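Local coordinates for protein glpG homolog (Haemophilus influenzae, PDB 2NR9), which probably cleaves transmembrane segments of other proteins within the inner membrane, as a rhomboid-type serine protease with a serine-histidine catalytic dyad, at residues M79-R82 with K88-M91; S71-F76 with F113-V118. The protein carries 2 engineered substitutions. All coordinates share one frame; numbering follows the deposited sequence.

Interaction 1: M79-R82 with K88-M91; sequences MIER and KLLM
Leu89 reaches across a helical hairpin of the rhomboid fold to lay its CD2 methyl alongside the side chain of Glu81. The hairpin joins the end of helix 63-84 to the start of helix 86-108, with very little chain between them, and the backbones come near enough here for the CA atoms of Glu81 and Leu89 to lie 5.6 Å apart. Leu89 CD2 stands 3.9 Å from Glu81 CB and 3.6 Å from Glu81 OE1, so one methyl meets both the aliphatic root and the carboxylate of the same residue. The two side chains run obliquely to each other. Glu81 can pass the methyl because its chain is extended: CG lies opposite the backbone N (chi1 -179°) and chi2, at 159°, carries the carboxylate straight on. Buried though it is, that carboxylate has several partners. OE2 is hydrogen-bonded to Ser86 OG, at the first residue of helix 86-108, and to Ile11 N, while OE1 is hydrogen-bonded to Thr12 OG1; the last two tie the hairpin to the start of helix 10-27, whose Ile11 and Thr12 also touch Leu89.

Ile80 points at the second helix and makes the remaining contacts, all through its CG2 branch. This methyl is 4.4 Å from Leu89 CB, a loose apolar approach; Ile80 also packs on Val122, Tyr125 and Val126 of helix 116-131. Lys88 starts out toward Ile80 and then turns off: bends at chi2 and chi3, both 65°, lead its ammonium group away to a salt bridge with Asp183 of helix 166-191. What remains beside the hairpin is the aliphatic base of the lysine, crossing Ile80 at about a right angle, with Lys88 CG 4.1 Å from Ile80 CG2.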
ATOM      1  N   MET A  79      -4.870 -11.342  -0.216  1.00 51.43           N
ATOM      2  CA  MET A  79      -4.697 -12.203  -1.390  1.00 52.03           C
ATOM      3  C   MET A  79      -3.222 -12.464  -1.638  1.00 51.09           C
ATOM      4  O   MET A  79      -2.821 -13.599  -1.879  1.00 50.85           O
ATOM      5  CB  MET A  79      -5.297 -11.568  -2.644  1.00 53.83           C
ATOM      6  CG  MET A  79      -6.800 -11.558  -2.698  1.00 55.73           C
ATOM      7  SD  MET A  79      -7.369 -11.032  -4.324  1.00 58.96           S
ATOM      8  CE  MET A  79      -9.139 -10.898  -4.029  1.00 57.68           C
ATOM      9  N   ILE A  80      -2.429 -11.394  -1.646  1.00 49.51           N
ATOM     10  CA  ILE A  80      -0.985 -11.506  -1.874  1.00 49.23           C
ATOM     11  C   ILE A  80      -0.330 -12.399  -0.834  1.00 49.34           C
ATOM     12  O   ILE A  80       0.425 -13.310  -1.170  1.00 49.46           O
ATOM     13  CB  ILE A  80      -0.287 -10.116  -1.869  1.00 48.09           C
ATOM     14  CG1 ILE A  80      -0.741  -9.288  -3.072  1.00 47.28           C
ATOM     15  CG2 ILE A  80       1.230 -10.277  -1.892  1.00 47.90           C
ATOM     16  CD1 ILE A  80      -0.049  -7.939  -3.179  1.00 48.34           C
ATOM     17  N   GLU A  81      -0.625 -12.146   0.435  1.00 49.82           N
ATOM     18  CA  GLU A  81      -0.042 -12.947   1.499  1.00 51.04           C
ATOM     19  C   GLU A  81      -0.397 -14.428   1.366  1.00 51.76           C
ATOM     20  O   GLU A  81       0.475 -15.292   1.446  1.00 51.75           O
ATOM     21  CB  GLU A  81      -0.456 -12.428   2.870  1.00 51.05           C
ATOM     22  CG  GLU A  81       0.153 -13.221   4.007  1.00 51.78           C
ATOM     23  CD  GLU A  81       0.166 -12.449   5.297  1.00 50.98           C
ATOM     24  OE1 GLU A  81      -0.655 -11.526   5.440  1.00 50.93           O
ATOM     25  OE2 GLU A  81       1.003 -12.763   6.169  1.00 51.59           O
ATOM     26  N   ARG A  82      -1.675 -14.714   1.149  1.00 52.27           N
ATOM     27  CA  ARG A  82      -2.135 -16.096   1.034  1.00 53.54           C
ATOM     28  C   ARG A  82      -1.676 -16.771  -0.250  1.00 52.95           C
ATOM     29  O   ARG A  82      -1.609 -17.994  -0.323  1.00 54.22           O
ATOM     30  CB  ARG A  82      -3.658 -16.173   1.153  1.00 54.59           C
ATOM     31  CG  ARG A  82      -4.180 -15.997   2.566  1.00 56.38           C
ATOM     32  CD  ARG A  82      -5.703 -16.145   2.634  1.00 58.52           C
ATOM     33  NE  ARG A  82      -6.406 -14.986   2.081  1.00 59.63           N
ATOM     34  CZ  ARG A  82      -6.892 -14.916   0.845  1.00 60.47           C
ATOM     35  NH1 ARG A  82      -6.773 -15.950   0.021  1.00 61.35           N
ATOM     36  NH2 ARG A  82      -7.516 -13.818   0.439  1.00 60.18           N
ATOM     37  N   LYS A  88       6.746 -11.779   0.986  1.00 42.06           N
ATOM     38  CA  LYS A  88       6.418 -10.998  -0.195  1.00 43.51           C
ATOM     39  C   LYS A  88       5.603  -9.757   0.169  1.00 42.32           C
ATOM     40  O   LYS A  88       5.900  -8.654  -0.291  1.00 41.38           O
ATOM     41  CB  LYS A  88       5.645 -11.862  -1.199  1.00 44.15           C
ATOM     42  CG  LYS A  88       5.229 -11.134  -2.469  1.00 46.62           C
ATOM     43  CD  LYS A  88       6.438 -10.720  -3.290  1.00 48.32           C
ATOM     44  CE  LYS A  88       7.190 -11.938  -3.811  1.00 49.71           C
ATOM     45  NZ  LYS A  88       8.445 -11.556  -4.520  1.00 49.82           N
ATOM     46  N   LEU A  89       4.568  -9.940   0.984  1.00 42.25           N
ATOM     47  CA  LEU A  89       3.729  -8.818   1.398  1.00 42.27           C
ATOM     48  C   LEU A  89       4.524  -7.810   2.235  1.00 43.21           C
ATOM     49  O   LEU A  89       4.468  -6.597   1.990  1.00 42.56           O
ATOM     50  CB  LEU A  89       2.514  -9.305   2.186  1.00 42.76           C
ATOM     51  CG  LEU A  89       1.592  -8.181   2.674  1.00 42.50           C
ATOM     52  CD1 LEU A  89       1.057  -7.360   1.492  1.00 41.89           C
ATOM     53  CD2 LEU A  89       0.457  -8.736   3.510  1.00 42.27           C
ATOM     54  N   LEU A  90       5.292  -8.320   3.197  1.00 43.09           N
ATOM     55  CA  LEU A  90       6.078  -7.461   4.069  1.00 43.45           C
ATOM     56  C   LEU A  90       7.013  -6.605   3.206  1.00 44.36           C
ATOM     57  O   LEU A  90       7.071  -5.389   3.366  1.00 45.18           O
ATOM     58  CB  LEU A  90       6.893  -8.298   5.061  1.00 44.23           C
ATOM     59  CG  LEU A  90       7.052  -7.732   6.483  1.00 46.50           C
ATOM     60  CD1 LEU A  90       8.235  -8.388   7.197  1.00 46.60           C
ATOM     61  CD2 LEU A  90       7.198  -6.220   6.479  1.00 45.68           C
ATOM     62  N   MET A  91       7.705  -7.255   2.264  1.00 44.14           N
ATOM     63  CA  MET A  91       8.626  -6.584   1.331  1.00 44.86           C
ATOM     64  C   MET A  91       7.950  -5.525   0.462  1.00 43.10           C
ATOM     65  O   MET A  91       8.453  -4.404   0.328  1.00 42.35           O
ATOM     66  CB  MET A  91       9.326  -7.610   0.428  1.00 47.69           C
ATOM     67  CG  MET A  91      10.446  -8.397   1.101  1.00 51.37           C
ATOM     68  SD  MET A  91      11.266  -9.523  -0.063  1.00 55.94           S
ATOM     69  CE  MET A  91      12.525 -10.248   0.986  1.00 54.92           C
TER

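Interaction 2: S71-F76 with F113-V118; sequences SWFFIF and FGLSGV. With PQE (3,6,12,15,18,21,24-heptaoxahexatriacontan-1-ol), chain F.
Leu115 sets its CD2 methyl over one face of the Phe73 ring in a CH-pi contact. The methyl carbon is 4.1 Å from the ring centroid and 27° off the ring normal, displaced toward the root of the ring: Leu115 CD2 is 3.7 Å from Phe73 CG and 3.8 Å from Phe73 CB. The leucine side chain crosses the phenylalanine at about a right angle. Further along the ring, Val118 CG1 approaches Phe73 CE1 obliquely at 4.0 Å. Phe73 meets both residues because its CG is trans to the backbone N (chi1 -180°), which extends the ring from helix 63-84 toward Leu115, just ahead of helix 116-131, and Val118 in its first turn.

Helices 63-84 and 116-131 belong to the helical bundle of the rhomboid fold, and the partners of Phe73 flank the nucleophile, Ser116, in sequence; Ser116 OG is hydrogen-bonded to His169 NE2, completing the serine-histidine dyad. Leu115 and Val118 also touch Tyr93 of helix 86-108, and Phe73 touches Leu15 of helix 10-27. Before the serine, Gly114 adopts a positive phi and is tied by a backbone hydrogen bond to His56.

The outer surface of helix 63-84 carries the alkyl tail of a bound polyether detergent, where Ile75 CD1 lies 3.7 Å from PQE C45 and Phe74 CD2 lies 4.1 Å from PQE C47.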
ATOM      1  N   SER A  71      -9.831  -1.466   4.081  1.00 50.94           N
ATOM      2  CA  SER A  71     -10.702  -2.407   3.367  1.00 51.28           C
ATOM      3  C   SER A  71      -9.950  -3.003   2.180  1.00 51.20           C
ATOM      4  O   SER A  71      -9.831  -4.220   2.054  1.00 52.19           O
ATOM      5  CB  SER A  71     -11.965  -1.706   2.860  1.00 51.59           C
ATOM      6  OG  SER A  71     -12.706  -1.128   3.924  1.00 53.63           O
ATOM      7  N   TRP A  72      -9.461  -2.128   1.305  1.00 50.55           N
ATOM      8  CA  TRP A  72      -8.727  -2.542   0.119  1.00 51.40           C
ATOM      9  C   TRP A  72      -7.430  -3.290   0.447  1.00 51.11           C
ATOM     10  O   TRP A  72      -7.110  -4.287  -0.199  1.00 51.50           O
ATOM     11  CB  TRP A  72      -8.454  -1.341  -0.789  1.00 54.08           C
ATOM     12  CG  TRP A  72      -9.670  -0.862  -1.525  1.00 56.50           C
ATOM     13  CD1 TRP A  72     -10.677  -0.084  -1.030  1.00 57.71           C
ATOM     14  CD2 TRP A  72     -10.004  -1.131  -2.890  1.00 57.88           C
ATOM     15  NE1 TRP A  72     -11.621   0.143  -2.004  1.00 58.76           N
ATOM     16  CE2 TRP A  72     -11.228  -0.485  -3.157  1.00 58.77           C
ATOM     17  CE3 TRP A  72      -9.385  -1.853  -3.916  1.00 58.89           C
ATOM     18  CZ2 TRP A  72     -11.850  -0.547  -4.403  1.00 59.77           C
ATOM     19  CZ3 TRP A  72     -10.001  -1.909  -5.154  1.00 59.53           C
ATOM     20  CH2 TRP A  72     -11.219  -1.257  -5.389  1.00 59.87           C
ATOM     21  N   PHE A  73      -6.690  -2.816   1.446  1.00 49.80           N
ATOM     22  CA  PHE A  73      -5.447  -3.493   1.850  1.00 50.21           C
ATOM     23  C   PHE A  73      -5.718  -4.856   2.484  1.00 50.12           C
ATOM     24  O   PHE A  73      -4.970  -5.806   2.262  1.00 49.45           O
ATOM     25  CB  PHE A  73      -4.614  -2.633   2.812  1.00 49.96           C
ATOM     26  CG  PHE A  73      -3.313  -3.295   3.258  1.00 51.10           C
ATOM     27  CD1 PHE A  73      -2.202  -3.298   2.431  1.00 50.34           C
ATOM     28  CD2 PHE A  73      -3.218  -3.913   4.500  1.00 51.05           C
ATOM     29  CE1 PHE A  73      -1.016  -3.898   2.834  1.00 51.12           C
ATOM     30  CE2 PHE A  73      -2.036  -4.523   4.906  1.00 50.82           C
ATOM     31  CZ  PHE A  73      -0.935  -4.508   4.079  1.00 51.10           C
ATOM     32  N   PHE A  74      -6.778  -4.954   3.281  1.00 49.57           N
ATOM     33  CA  PHE A  74      -7.073  -6.213   3.941  1.00 49.66           C
ATOM     34  C   PHE A  74      -7.421  -7.280   2.909  1.00 49.18           C
ATOM     35  O   PHE A  74      -6.875  -8.382   2.933  1.00 48.25           O
ATOM     36  CB  PHE A  74      -8.197  -6.055   4.967  1.00 50.91           C
ATOM     37  CG  PHE A  74      -8.395  -7.266   5.836  1.00 51.70           C
ATOM     38  CD1 PHE A  74      -7.581  -7.485   6.940  1.00 52.03           C
ATOM     39  CD2 PHE A  74      -9.383  -8.192   5.546  1.00 51.44           C
ATOM     40  CE1 PHE A  74      -7.744  -8.615   7.734  1.00 51.76           C
ATOM     41  CE2 PHE A  74      -9.553  -9.319   6.337  1.00 52.11           C
ATOM     42  CZ  PHE A  74      -8.732  -9.527   7.435  1.00 51.65           C
ATOM     43  N   ILE A  75      -8.278  -6.915   1.961  1.00 48.64           N
ATOM     44  CA  ILE A  75      -8.681  -7.822   0.901  1.00 48.04           C
ATOM     45  C   ILE A  75      -7.538  -8.219  -0.033  1.00 49.30           C
ATOM     46  O   ILE A  75      -7.247  -9.401  -0.186  1.00 49.33           O
ATOM     47  CB  ILE A  75      -9.829  -7.231   0.055  1.00 48.53           C
ATOM     48  CG1 ILE A  75     -11.112  -7.139   0.884  1.00 47.78           C
ATOM     49  CG2 ILE A  75     -10.062  -8.083  -1.188  1.00 47.93           C
ATOM     50  CD1 ILE A  75     -12.331  -6.668   0.084  1.00 49.20           C
ATOM     51  N   PHE A  76      -6.885  -7.233  -0.648  1.00 50.07           N
ATOM     52  CA  PHE A  76      -5.837  -7.516  -1.639  1.00 49.93           C
ATOM     53  C   PHE A  76      -4.449  -7.786  -1.058  1.00 50.22           C
ATOM     54  O   PHE A  76      -3.668  -8.544  -1.636  1.00 49.88           O
ATOM     55  CB  PHE A  76      -5.816  -6.454  -2.742  1.00 50.64           C
ATOM     56  CG  PHE A  76      -7.107  -6.380  -3.531  1.00 51.95           C
ATOM     57  CD1 PHE A  76      -8.134  -5.537  -3.128  1.00 51.96           C
ATOM     58  CD2 PHE A  76      -7.324  -7.218  -4.617  1.00 51.90           C
ATOM     59  CE1 PHE A  76      -9.342  -5.500  -3.823  1.00 53.05           C
ATOM     60  CE2 PHE A  76      -8.528  -7.180  -5.323  1.00 53.03           C
ATOM     61  CZ  PHE A  76      -9.537  -6.326  -4.921  1.00 52.28           C
ATOM     62  N   PHE A 113       0.267  11.395   4.942  1.00 43.59           N
ATOM     63  CA  PHE A 113       0.125  10.224   5.804  1.00 42.29           C
ATOM     64  C   PHE A 113      -0.845   9.247   5.174  1.00 41.45           C
ATOM     65  O   PHE A 113      -1.773   9.649   4.472  1.00 42.59           O
ATOM     66  CB  PHE A 113      -0.453  10.629   7.172  1.00 41.80           C
ATOM     67  CG  PHE A 113       0.499  11.383   8.043  1.00 41.95           C
ATOM     68  CD1 PHE A 113       0.286  12.720   8.328  1.00 42.74           C
ATOM     69  CD2 PHE A 113       1.576  10.744   8.627  1.00 41.80           C
ATOM     70  CE1 PHE A 113       1.140  13.404   9.161  1.00 42.81           C
ATOM     71  CE2 PHE A 113       2.431  11.423   9.457  1.00 42.35           C
ATOM     72  CZ  PHE A 113       2.219  12.755   9.720  1.00 42.45           C
ATOM     73  N   GLY A 114      -0.714   7.971   5.514  1.00 40.12           N
ATOM     74  CA  GLY A 114      -1.663   6.988   5.018  1.00 39.34           C
ATOM     75  C   GLY A 114      -1.100   5.845   4.207  1.00 40.75           C
ATOM     76  O   GLY A 114      -0.045   5.963   3.576  1.00 41.87           O
ATOM     77  N   LEU A 115      -1.917   4.804   4.085  1.00 41.42           N
ATOM     78  CA  LEU A 115      -1.550   3.557   3.434  1.00 43.39           C
ATOM     79  C   LEU A 115      -1.942   3.469   1.935  1.00 45.67           C
ATOM     80  O   LEU A 115      -1.694   2.446   1.291  1.00 46.34           O
ATOM     81  CB  LEU A 115      -2.215   2.401   4.206  1.00 42.55           C
ATOM     82  CG  LEU A 115      -1.729   0.962   4.036  1.00 43.16           C
ATOM     83  CD1 LEU A 115      -0.318   0.815   4.572  1.00 43.25           C
ATOM     84  CD2 LEU A 115      -2.689   0.001   4.770  1.00 43.17           C
ATOM     85  N   SER A 116      -2.515   4.536   1.374  1.00 47.24           N
ATOM     86  CA  SER A 116      -2.991   4.489  -0.028  1.00 49.32           C
ATOM     87  C   SER A 116      -1.907   4.239  -1.088  1.00 49.27           C
ATOM     88  O   SER A 116      -2.168   3.612  -2.110  1.00 49.38           O
ATOM     89  CB  SER A 116      -3.860   5.705  -0.381  1.00 50.07           C
ATOM     90  OG  SER A 116      -3.150   6.916  -0.219  1.00 52.92           O
ATOM     91  N   GLY A 117      -0.689   4.700  -0.825  1.00 48.88           N
ATOM     92  CA  GLY A 117       0.428   4.445  -1.728  1.00 47.42           C
ATOM     93  C   GLY A 117       0.763   2.961  -1.752  1.00 46.47           C
ATOM     94  O   GLY A 117       1.146   2.419  -2.788  1.00 46.40           O
ATOM     95  N   VAL A 118       0.628   2.308  -0.599  1.00 45.35           N
ATOM     96  CA  VAL A 118       0.859   0.865  -0.496  1.00 43.75           C
ATOM     97  C   VAL A 118      -0.296   0.097  -1.142  1.00 41.90           C
ATOM     98  O   VAL A 118      -0.082  -0.916  -1.821  1.00 42.62           O
ATOM     99  CB  VAL A 118       1.030   0.419   0.972  1.00 44.67           C
ATOM    100  CG1 VAL A 118       1.199  -1.099   1.059  1.00 44.11           C
ATOM    101  CG2 VAL A 118       2.225   1.119   1.601  1.00 45.19           C
TER
HETATM  102  O47 PQE F 205     -14.472  10.624  14.899  0.65 57.02           O
HETATM  103  C68 PQE F 205     -14.617  11.401  13.700  0.65 59.42           C
HETATM  104  C52 PQE F 205     -13.247  11.618  13.060  0.65 60.51           C
HETATM  105  O70 PQE F 205     -13.398  12.363  11.850  0.65 61.67           O
HETATM  106  C55 PQE F 205     -13.459  11.514  10.702  0.65 62.12           C
HETATM  107  C58 PQE F 205     -13.965  12.308   9.501  0.65 63.29           C
HETATM  108  O71 PQE F 205     -14.436  11.410   8.496  0.65 64.45           O
HETATM  109  C61 PQE F 205     -15.845  11.529   8.295  0.65 65.55           C
HETATM  110  C62 PQE F 205     -16.531  11.812   9.628  0.65 66.25           C
HETATM  111  C63 PQE F 205     -17.793  10.973   9.794  0.65 67.25           C
HETATM  112  C66 PQE F 205     -17.631   9.593   9.169  1.00 67.94           C
HETATM  113  C67 PQE F 205     -17.264   8.551  10.219  1.00 69.16           C
HETATM  114  O72 PQE F 205     -17.022   7.298   9.578  1.00 70.90           O
HETATM  115  C65 PQE F 205     -16.682   6.279  10.521  1.00 71.66           C
HETATM  116  C64 PQE F 205     -16.330   4.987   9.790  1.00 71.77           C
HETATM  117  O73 PQE F 205     -15.767   4.048  10.709  1.00 72.10           O
HETATM  118  C60 PQE F 205     -14.629   4.576  11.390  1.00 72.48           C
HETATM  119  C59 PQE F 205     -13.542   3.510  11.474  1.00 72.94           C
HETATM  120  O74 PQE F 205     -12.473   3.973  12.302  1.00 73.48           O
HETATM  121  C57 PQE F 205     -11.258   3.263  12.056  1.00 74.01           C
HETATM  122  C56 PQE F 205     -11.551   1.777  11.866  1.00 74.41           C
HETATM  123  O75 PQE F 205     -11.291   1.394  10.513  1.00 74.79           O
HETATM  124  C54 PQE F 205     -12.101   0.287  10.116  1.00 75.53           C
HETATM  125  C53 PQE F 205     -11.536  -0.334   8.842  1.00 76.19           C
HETATM  126  O76 PQE F 205     -11.517  -1.756   8.968  1.00 76.71           O
HETATM  127  C51 PQE F 205     -11.957  -2.401   7.772  1.00 77.61           C
HETATM  128  C50 PQE F 205     -11.710  -3.906   7.866  1.00 78.26           C
HETATM  129  C49 PQE F 205     -11.808  -4.565   6.493  1.00 79.10           C
HETATM  130  C48 PQE F 205     -12.823  -5.703   6.489  1.00 79.87           C
HETATM  131  C47 PQE F 205     -12.973  -6.293   5.090  1.00 80.93           C
HETATM  132  C46 PQE F 205     -14.389  -6.094   4.558  1.00 82.01           C
HETATM  133  C45 PQE F 205     -14.433  -6.234   3.040  1.00 83.01           C
HETATM  134  C44 PQE F 205     -15.777  -5.771   2.479  1.00 83.92           C
HETATM  135  C43 PQE F 205     -15.884  -6.063   0.984  1.00 84.67           C
HETATM  136  C42 PQE F 205     -17.162  -6.833   0.658  1.00 85.18           C
HETATM  137  C41 PQE F 205     -17.779  -6.359  -0.653  1.00 85.49           C
HETATM  138  C40 PQE F 205     -19.279  -6.178  -0.519  1.00 85.76           C

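Both interactions draw on helix 63-84, and their centres lie 13 Å apart. Along the chain, interaction 1 is nested inside the loop closed by interaction 2: the helix passes through 71-76 and then 79-82, turns into helix 86-108 at 88-91, and the chain returns at 113-118 to begin helix 116-131. A local hairpin contact therefore sits within a longer-range one that brings the segment carrying the nucleophile back against the same helix. The two meet directly, Leu89 CD1 lying 4.3 Å from Phe73 CE1, so the Leu89-Phe73 contact joins the packing of the hairpin, near the predicted cytoplasmic side, to the residues next to the catalytic serine.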